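Local coordinates for protein ferritin (Pseudo-nitzschia multiseries, PDB 4IWK) that probably stores iron in a soluble, non-toxic form, taking it up as ferrous iron and oxidising it with dioxygen for deposition as ferric hydroxide, at residues N10-Q15 with R100-L105. Residues are numbered along the deposited sequence; the frame is centred on the assembly and turned at random.
Sequences NRQVTQ and RSLLNL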
ATOM      1  N   ASN A  10       2.674 -51.318 -23.326  1.00 22.91           N
ATOM      2  CA  ASN A  10       2.038 -51.920 -22.164  0.50 25.83           C
ATOM      3  C   ASN A  10       3.120 -52.336 -21.122  1.00 25.60           C
ATOM      4  O   ASN A  10       2.970 -52.039 -19.886  1.00 24.98           O
ATOM      5  CB  ASN A  10       1.171 -53.097 -22.657  0.50 24.93           C
ATOM      6  CG  ASN A  10       0.037 -53.435 -21.715  0.50 25.17           C
ATOM      7  OD1 ASN A  10      -0.051 -54.570 -21.192  0.50 30.57           O
ATOM      8  ND2 ASN A  10      -0.805 -52.441 -21.427  0.50 20.72           N
ATOM      9  N   ARG A  11       4.174 -53.016 -21.548  1.00 23.10           N
ATOM     10  CA  ARG A  11       5.235 -53.420 -20.616  1.00 25.80           C
ATOM     11  C   ARG A  11       5.873 -52.179 -19.886  1.00 23.04           C
ATOM     12  O   ARG A  11       6.419 -52.285 -18.800  1.00 23.01           O
ATOM     13  CB  ARG A  11       6.328 -54.262 -21.273  1.00 25.52           C
ATOM     14  CG  ARG A  11       5.970 -55.729 -21.502  1.00 43.91           C
ATOM     15  CD  ARG A  11       6.648 -56.209 -22.781  1.00 52.50           C
ATOM     16  NE  ARG A  11       7.154 -57.568 -22.715  1.00 59.71           N
ATOM     17  CZ  ARG A  11       8.440 -57.893 -22.830  1.00 72.57           C
ATOM     18  NH1 ARG A  11       9.370 -56.956 -23.038  1.00 76.45           N
ATOM     19  NH2 ARG A  11       8.809 -59.167 -22.746  1.00 81.21           N
ATOM     20  N   GLN A  12       5.922 -51.045 -20.584  1.00 21.52           N
ATOM     21  CA  GLN A  12       6.625 -49.881 -20.016  1.00 20.93           C
ATOM     22  C   GLN A  12       5.801 -49.420 -18.783  1.00 20.85           C
ATOM     23  O   GLN A  12       6.400 -49.004 -17.739  1.00 18.56           O
ATOM     24  CB  GLN A  12       6.783 -48.680 -20.998  1.00 21.80           C
ATOM     25  CG  GLN A  12       7.670 -47.584 -20.416  1.00 22.07           C
ATOM     26  CD  GLN A  12       9.102 -48.090 -20.171  1.00 25.55           C
ATOM     27  OE1 GLN A  12       9.572 -48.964 -20.915  1.00 26.36           O
ATOM     28  NE2 GLN A  12       9.773 -47.599 -19.160  1.00 27.14           N
ATOM     29  N   VAL A  13       4.481 -49.432 -18.894  1.00 20.63           N
ATOM     30  CA  VAL A  13       3.649 -49.047 -17.750  1.00 17.23           C
ATOM     31  C   VAL A  13       3.942 -49.992 -16.612  1.00 18.12           C
ATOM     32  O   VAL A  13       4.143 -49.559 -15.464  1.00 18.80           O
ATOM     33  CB  VAL A  13       2.134 -49.131 -18.067  1.00 19.93           C
ATOM     34  CG1 VAL A  13       1.296 -48.897 -16.810  1.00 20.35           C
ATOM     35  CG2 VAL A  13       1.755 -48.111 -19.165  1.00 23.54           C
ATOM     36  N   THR A  14       3.957 -51.296 -16.913  1.00 16.11           N
ATOM     37  CA  THR A  14       4.316 -52.248 -15.855  1.00 17.82           C
ATOM     38  C   THR A  14       5.689 -51.982 -15.216  1.00 18.23           C
ATOM     39  O   THR A  14       5.823 -52.044 -13.981  1.00 18.73           O
ATOM     40  CB  THR A  14       4.325 -53.682 -16.404  1.00 19.64           C
ATOM     41  OG1 THR A  14       3.068 -53.888 -17.003  1.00 20.77           O
ATOM     42  CG2 THR A  14       4.513 -54.724 -15.219  1.00 22.34           C
ATOM     43  N   GLN A  15       6.697 -51.608 -16.040  1.00 17.63           N
ATOM     44  CA  GLN A  15       8.035 -51.420 -15.506  1.00 16.63           C
ATOM     45  C   GLN A  15       8.038 -50.156 -14.580  1.00 16.27           C
ATOM     46  O   GLN A  15       8.733 -50.166 -13.527  1.00 18.04           O
ATOM     47  CB  GLN A  15       8.976 -51.237 -16.702  1.00 18.02           C
ATOM     48  CG  GLN A  15      10.442 -50.915 -16.258  1.00 20.18           C
ATOM     49  CD  GLN A  15      11.055 -52.031 -15.391  1.00 23.91           C
ATOM     50  OE1 GLN A  15      10.696 -53.214 -15.544  1.00 25.59           O
ATOM     51  NE2 GLN A  15      11.909 -51.667 -14.430  1.00 24.18           N
ATOM     52  N   ARG A 100      16.674 -49.393 -20.032  1.00 25.47           N
ATOM     53  CA  ARG A 100      16.640 -50.426 -21.084  1.00 28.59           C
ATOM     54  C   ARG A 100      15.257 -50.638 -21.641  1.00 27.37           C
ATOM     55  O   ARG A 100      15.102 -50.781 -22.835  1.00 29.19           O
ATOM     56  CB  ARG A 100      17.206 -51.764 -20.615  1.00 30.61           C
ATOM     57  CG  ARG A 100      18.735 -51.796 -20.574  1.00 36.71           C
ATOM     58  CD  ARG A 100      19.288 -53.226 -20.219  1.00 39.48           C
ATOM     59  NE  ARG A 100      18.301 -53.989 -19.422  1.00 45.38           N
ATOM     60  CZ  ARG A 100      18.251 -54.108 -18.080  1.00 43.71           C
ATOM     61  NH1 ARG A 100      19.179 -53.581 -17.282  1.00 33.37           N
ATOM     62  NH2 ARG A 100      17.214 -54.768 -17.535  1.00 46.99           N
ATOM     63  N   SER A 101      14.239 -50.596 -20.796  1.00 25.73           N
ATOM     64  CA  SER A 101      12.888 -50.821 -21.205  1.00 25.24           C
ATOM     65  C   SER A 101      12.481 -49.675 -22.196  1.00 22.87           C
ATOM     66  O   SER A 101      11.781 -49.883 -23.243  1.00 24.64           O
ATOM     67  CB  SER A 101      12.049 -50.801 -19.919  1.00 28.34           C
ATOM     68  OG  SER A 101      10.755 -51.084 -20.286  1.00 36.43           O
ATOM     69  N   LEU A 102      12.902 -48.466 -21.857  1.00 21.97           N
ATOM     70  CA  LEU A 102      12.586 -47.297 -22.666  1.00 19.50           C
ATOM     71  C   LEU A 102      13.301 -47.380 -24.003  1.00 24.31           C
ATOM     72  O   LEU A 102      12.736 -46.938 -25.027  1.00 22.66           O
ATOM     73  CB  LEU A 102      13.001 -45.953 -21.964  1.00 20.86           C
ATOM     74  CG  LEU A 102      12.001 -45.564 -20.873  1.00 23.67           C
ATOM     75  CD1 LEU A 102      12.602 -44.463 -19.957  1.00 26.33           C
ATOM     76  CD2 LEU A 102      10.648 -45.095 -21.471  1.00 23.98           C
ATOM     77  N   LEU A 103      14.566 -47.785 -23.973  1.00 22.12           N
ATOM     78  CA  LEU A 103      15.315 -47.911 -25.278  1.00 25.30           C
ATOM     79  C   LEU A 103      14.724 -49.052 -26.098  1.00 26.30           C
ATOM     80  O   LEU A 103      14.583 -48.878 -27.306  1.00 28.43           O
ATOM     81  CB  LEU A 103      16.847 -48.118 -25.007  1.00 25.48           C
ATOM     82  CG  LEU A 103      17.568 -46.874 -24.410  1.00 28.51           C
ATOM     83  CD1 LEU A 103      19.006 -47.296 -24.099  1.00 32.79           C
ATOM     84  CD2 LEU A 103      17.638 -45.560 -25.218  1.00 27.39           C
ATOM     85  N   ASN A 104      14.217 -50.116 -25.480  1.00 26.00           N
ATOM     86  CA  ASN A 104      13.534 -51.169 -26.266  1.00 29.51           C
ATOM     87  C   ASN A 104      12.286 -50.682 -26.945  1.00 28.55           C
ATOM     88  O   ASN A 104      11.991 -51.003 -28.127  1.00 23.73           O
ATOM     89  CB  ASN A 104      13.126 -52.368 -25.382  1.00 36.33           C
ATOM     90  CG  ASN A 104      14.311 -53.206 -24.952  1.00 37.35           C
ATOM     91  OD1 ASN A 104      15.385 -53.111 -25.520  1.00 41.33           O
ATOM     92  ND2 ASN A 104      14.122 -53.972 -23.868  1.00 48.00           N
ATOM     93  N   LEU A 105      11.504 -49.918 -26.189  1.00 21.29           N
ATOM     94  CA  LEU A 105      10.288 -49.311 -26.744  1.00 19.56           C
ATOM     95  C   LEU A 105      10.656 -48.345 -27.882  1.00 19.87           C
ATOM     96  O   LEU A 105       9.970 -48.384 -28.939  1.00 20.71           O
ATOM     97  CB  LEU A 105       9.544 -48.533 -25.594  1.00 18.97           C
ATOM     98  CG  LEU A 105       8.304 -47.890 -25.999  1.00 22.26           C
ATOM     99  CD1 LEU A 105       7.270 -48.790 -26.763  1.00 23.41           C
ATOM    100  CD2 LEU A 105       7.659 -47.274 -24.698  1.00 22.53           C
TER
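Gln-12 and Ser-101 mark the closest backbone approach of two nearly antiparallel helical segments, 10-15 and 100-105, whose axes come within 10.0 Å at 168°. The pair illustrates how a buried amide can serve two partners. Gln-12 leaves its helix with CG anti to the backbone N (chi1 -173°), then bends at chi2, which carries OE1 to the Ser-101 hydroxyl. Ser-101 OG donates to Gln-12 OE1 at a short 2.5 Å, arriving from above the carbonyl plane, 36° out of it. Gln-12 NE2 packs 3.5 Å from Leu-102 CG and CD2, the two side chains crossing at about a right angle, and hydrogen-bonds to OE2 of Glu-16, an iron ligand. With an alanine in place of Gln-12, the Ser-101 hydroxyl and the Glu-16 carboxylate would each probably lose a partner, and a gap would open beside Leu-102. One turn beyond Ser-101, Leu-105 CD2 meets Gln-12 CB at 4.1 Å. Gln-15 lays its CG 4.0 Å from Ser-101 CB, while its NE2 hydrogen-bonds to Asn-98 OD1. Phe-56 of helix 36-62 touches Gln-12, Leu-102 and Leu-105. Such polar pairing amid leucines joins helices 3-32 and 84-111 of the ferritin four-helix bundle, with Gln-12 in the second shell of its iron site.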